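Local coordinates for ABC transporter, substrate-binding protein (Clostridium perfringens, PDB 4EDP), which probably serves as the extracellular solute-binding component of an ABC importer, capturing a small ligand between two lobes and delivering it to the membrane transporter, at residues A189-D192 with V193-N197; E206-K209 with P210-K214. One frame throughout, in Å; residues are numbered along the deposited sequence. Where two conformers were deposited one is given.

Contact 1 of 2, residues A189-D192 with V193-N197; sequences AGVD and VKTDN
D192, the residue just before helix 193-196, extends its side chain over the helix start, and that side chain meets something different at each step. CB lies beside the hydroxyl of T195, 4.0 Å from OG1, a loose contact. With CG anti to the backbone N (chi1 -172°), the carboxylate reaches forward over the first turn, and CG passes near the amide N of V193. At the tip the two oxygens part company. OD2 accepts from K194 N at 2.9 Å, a fairly straight bond that arrives from above the carboxylate plane, and it also rests 3.2 Å from K194 CB. OD1 instead takes a bond from a water 2.8 Å away, and that water in turn accepts from V193 N. Two amides of the helix start are thereby served by one carboxylate, one directly and one through water.

The D192 and K194 side chains run side by side in the same direction, yet the lysine, extended beyond CG, carries NZ off to a salt bridge with D331. The backbone closes the same turn: T195 N donates to D192 O at 3.0 Å. A water joins D192 OD2 to T195 OG1. Farther along the turn, V191 CG1 lies 3.5 Å from D196 OD2, the two side chains crossing obliquely; a further water donates both to V191 O and to D196 OD1. D196 OD2 also accepts from A200 N, in helix 199-208.

Just upstream, G190, with positive phi, completes the Schellman motif that ends helix 178-189. The whole is a tight helix-to-helix junction: a Schellman C-cap followed two residues later by a classic aspartate N-cap.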
loop_
_atom_site.group_PDB
_atom_site.type_symbol
_atom_site.label_atom_id
_atom_site.label_comp_id
_atom_site.label_asym_id
_atom_site.label_seq_id
_atom_site.Cartn_x
_atom_site.Cartn_y
_atom_site.Cartn_z
ATOM N N ALA A 189 5.295 -9.835 20.081
ATOM C CA ALA A 189 4.548 -10.323 21.259
ATOM C C ALA A 189 4.150 -11.803 21.155
ATOM O O ALA A 189 3.941 -12.489 22.171
ATOM C CB ALA A 189 3.284 -9.468 21.445
ATOM N N GLY A 190 4.031 -12.302 19.930
ATOM C CA GLY A 190 3.604 -13.660 19.714
ATOM C C GLY A 190 2.100 -13.844 19.891
ATOM O O GLY A 190 1.640 -14.948 20.112
ATOM N N VAL A 191 1.331 -12.761 19.788
ATOM C CA VAL A 191 -0.126 -12.838 19.895
ATOM C C VAL A 191 -0.712 -12.101 18.689
ATOM O O VAL A 191 -0.493 -10.904 18.529
ATOM C CB VAL A 191 -0.672 -12.207 21.206
ATOM C CG1 VAL A 191 -2.225 -12.224 21.224
ATOM C CG2 VAL A 191 -0.102 -12.917 22.439
ATOM N N ASP A 192 -1.467 -12.811 17.852
ATOM C CA ASP A 192 -2.080 -12.209 16.663
ATOM C C ASP A 192 -3.061 -11.113 17.080
ATOM O O ASP A 192 -3.747 -11.263 18.072
ATOM C CB ASP A 192 -2.854 -13.243 15.865
ATOM C CG ASP A 192 -3.327 -12.702 14.526
ATOM O OD1 ASP A 192 -2.477 -12.514 13.614
ATOM O OD2 ASP A 192 -4.545 -12.481 14.362
ATOM N N VAL A 193 -3.170 -10.036 16.306
ATOM C CA VAL A 193 -4.084 -8.953 16.714
ATOM C C VAL A 193 -5.553 -9.401 16.749
ATOM O O VAL A 193 -6.363 -8.779 17.425
ATOM C CB VAL A 193 -3.925 -7.692 15.844
ATOM C CG1 VAL A 193 -2.499 -7.139 15.963
ATOM C CG2 VAL A 193 -4.292 -7.996 14.382
ATOM N N LYS A 194 -5.906 -10.465 16.031
ATOM C CA LYS A 194 -7.301 -10.921 16.060
ATOM C C LYS A 194 -7.626 -11.667 17.358
ATOM O O LYS A 194 -8.794 -11.890 17.671
ATOM C CB LYS A 194 -7.651 -11.781 14.849
ATOM C CG LYS A 194 -7.640 -11.026 13.538
ATOM C CD LYS A 194 -8.069 -11.893 12.380
ATOM C CE LYS A 194 -8.192 -11.083 11.107
ATOM N NZ LYS A 194 -8.672 -11.906 9.950
ATOM N N THR A 195 -6.603 -12.056 18.106
ATOM C CA THR A 195 -6.815 -12.751 19.373
ATOM C C THR A 195 -7.143 -11.804 20.517
ATOM O O THR A 195 -8.004 -12.092 21.348
ATOM C CB THR A 195 -5.553 -13.568 19.742
ATOM O OG1 THR A 195 -5.354 -14.586 18.741
ATOM C CG2 THR A 195 -5.700 -14.219 21.111
ATOM N N ASP A 196 -6.450 -10.666 20.561
ATOM C CA ASP A 196 -6.632 -9.712 21.651
ATOM C C ASP A 196 -6.829 -8.260 21.195
ATOM O O ASP A 196 -6.597 -7.321 21.967
ATOM C CB ASP A 196 -5.421 -9.787 22.580
ATOM C CG ASP A 196 -4.127 -9.254 21.931
ATOM O OD1 ASP A 196 -4.106 -8.970 20.702
ATOM O OD2 ASP A 196 -3.112 -9.143 22.659
ATOM N N ASN A 197 -7.249 -8.100 19.945
ATOM C CA ASN A 197 -7.489 -6.788 19.364
ATOM C C ASN A 197 -6.242 -5.890 19.350
ATOM O O ASN A 197 -6.353 -4.675 19.163
ATOM C CB ASN A 197 -8.702 -6.140 20.052
ATOM C CG ASN A 197 -9.985 -6.928 19.803
ATOM O OD1 ASN A 197 -10.209 -7.410 18.692
ATOM N ND2 ASN A 197 -10.833 -7.055 20.824
HETATM O O HOH W 1 -1.500 -8.308 19.730
HETATM O O HOH W 2 -2.669 -15.703 18.844
HETATM O O HOH W 3 -1.391 -9.980 13.893
HETATM O O HOH W 4 -6.044 -14.679 16.167
#

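Contact 2 of 2, residues E206-K209 with P210-K214; sequences EALK and PNVVK
L208 and V212 meet with their side chains at about a right angle, and the touch is narrow: L208 CG lies 3.9 Å from V212 CG2, with CD2 slightly farther off. Although the leucine's CB points away from the residues that follow, CG stands anti to the backbone N (chi1 -175°), which brings the branch point back to the valine. V212 presents the methyl beside its own backbone N, and the same methyl also lies 3.6 Å from L208 O.

That carbonyl is shared by the turn. N211 N donates to it at 2.9 Å, while N211 CB packs against it at 3.5 Å. P210, within the turn, has no N-H, so L208 O is left to N211 N; the peptide link itself sets the proline's CD close to K209 CB, at 3.4 Å. One residue on, V212 N donates to K209 O at 3.2 Å.

The polar ends find partners beyond the turn: K209 NZ bonds I349 O in helix 332-350, and N211 ND2 bonds L159 O and K161 O. Helix 199-208 thus passes into strand 212-216, with L208 and V212 both packed on I168 of the parallel neighbour, strand 168-171.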
loop_
_atom_site.group_PDB
_atom_site.type_symbol
_atom_site.label_atom_id
_atom_site.label_comp_id
_atom_site.label_asym_id
_atom_site.label_seq_id
_atom_site.Cartn_x
_atom_site.Cartn_y
_atom_site.Cartn_z
ATOM N N GLU A 206 5.028 -0.005 23.466
ATOM C CA GLU A 206 5.500 0.756 24.632
ATOM C C GLU A 206 6.972 0.445 24.864
ATOM O O GLU A 206 7.784 1.348 25.160
ATOM C CB GLU A 206 4.748 0.392 25.935
ATOM C CG GLU A 206 3.326 0.754 25.977
ATOM C CD GLU A 206 2.681 0.443 27.333
ATOM O OE1 GLU A 206 3.273 -0.300 28.153
ATOM O OE2 GLU A 206 1.575 0.956 27.571
ATOM N N ALA A 207 7.317 -0.839 24.754
ATOM C CA ALA A 207 8.685 -1.280 24.972
ATOM C C ALA A 207 9.652 -0.726 23.928
ATOM O O ALA A 207 10.848 -0.608 24.190
ATOM C CB ALA A 207 8.769 -2.807 25.020
ATOM N N LEU A 208 9.149 -0.386 22.747
ATOM C CA LEU A 208 10.013 0.145 21.684
ATOM C C LEU A 208 10.312 1.645 21.848
ATOM O O LEU A 208 11.251 2.166 21.232
ATOM C CB LEU A 208 9.317 -0.062 20.340
ATOM C CG LEU A 208 10.056 0.289 19.063
ATOM C CD1 LEU A 208 11.319 -0.600 18.925
ATOM C CD2 LEU A 208 9.118 0.093 17.868
ATOM N N LYS A 209 9.527 2.319 22.682
ATOM C CA LYS A 209 9.637 3.776 22.875
ATOM C C LYS A 209 11.032 4.365 23.025
ATOM O O LYS A 209 11.304 5.394 22.430
ATOM C CB LYS A 209 8.772 4.276 24.024
ATOM C CG LYS A 209 7.256 4.160 23.826
ATOM C CD LYS A 209 6.488 4.531 25.112
ATOM C CE LYS A 209 6.736 5.967 25.575
ATOM N NZ LYS A 209 6.331 6.999 24.559
ATOM N N PRO A 210 11.907 3.761 23.847
ATOM C CA PRO A 210 13.242 4.360 23.976
ATOM C C PRO A 210 14.045 4.479 22.697
ATOM O O PRO A 210 14.948 5.329 22.615
ATOM C CB PRO A 210 13.962 3.431 24.956
ATOM C CG PRO A 210 12.877 2.813 25.748
ATOM C CD PRO A 210 11.713 2.648 24.785
ATOM N N ASN A 211 13.737 3.647 21.699
ATOM C CA ASN A 211 14.465 3.681 20.439
ATOM C C ASN A 211 13.867 4.614 19.372
ATOM O O ASN A 211 14.534 4.942 18.375
ATOM C CB ASN A 211 14.500 2.259 19.872
ATOM C CG ASN A 211 15.290 1.311 20.738
ATOM O OD1 ASN A 211 15.889 1.720 21.744
ATOM N ND2 ASN A 211 15.323 0.027 20.344
ATOM N N VAL A 212 12.620 5.020 19.555
ATOM C CA VAL A 212 11.924 5.842 18.565
ATOM C C VAL A 212 12.191 7.342 18.694
ATOM O O VAL A 212 11.851 7.969 19.682
ATOM C CB VAL A 212 10.411 5.595 18.621
ATOM C CG1 VAL A 212 9.709 6.438 17.559
ATOM C CG2 VAL A 212 10.128 4.129 18.404
ATOM N N VAL A 213 12.830 7.899 17.681
ATOM C CA VAL A 213 13.136 9.324 17.612
ATOM C C VAL A 213 11.867 10.049 17.233
ATOM O O VAL A 213 11.534 11.103 17.799
ATOM C CB VAL A 213 14.215 9.580 16.563
ATOM C CG1 VAL A 213 14.375 11.069 16.302
ATOM C CG2 VAL A 213 15.503 8.950 17.022
ATOM N N LYS A 214 11.164 9.514 16.248
ATOM C CA LYS A 214 9.873 10.069 15.897
ATOM C C LYS A 214 9.067 9.124 15.037
ATOM O O LYS A 214 9.603 8.184 14.431
ATOM C CB LYS A 214 9.991 11.400 15.170
ATOM C CG LYS A 214 10.537 11.296 13.770
ATOM C CD LYS A 214 10.542 12.663 13.090
ATOM C CE LYS A 214 9.139 13.252 12.967
ATOM N NZ LYS A 214 9.175 14.524 12.192
#

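How the contacts relate
Contact 1 closes before contact 2 opens, and between them runs helix 199-208: residues 189-197 take the chain from helix 178-189 through the short helix 193-196 toward it, and residues 206-214 carry the chain out of it into strand 212-216. Their centres are 20 Å apart and their nearest atoms about 9 Å, so they do not touch. Both lie toward the outside of the molecule, 22 and 24 Å from the centre of the chain. Helix 332-350 is a shared neighbour, meeting side chains of both. The two junctions lead from helix to helix and then from helix to strand, consistent with an alpha/beta lobe of the periplasmic-binding-protein type.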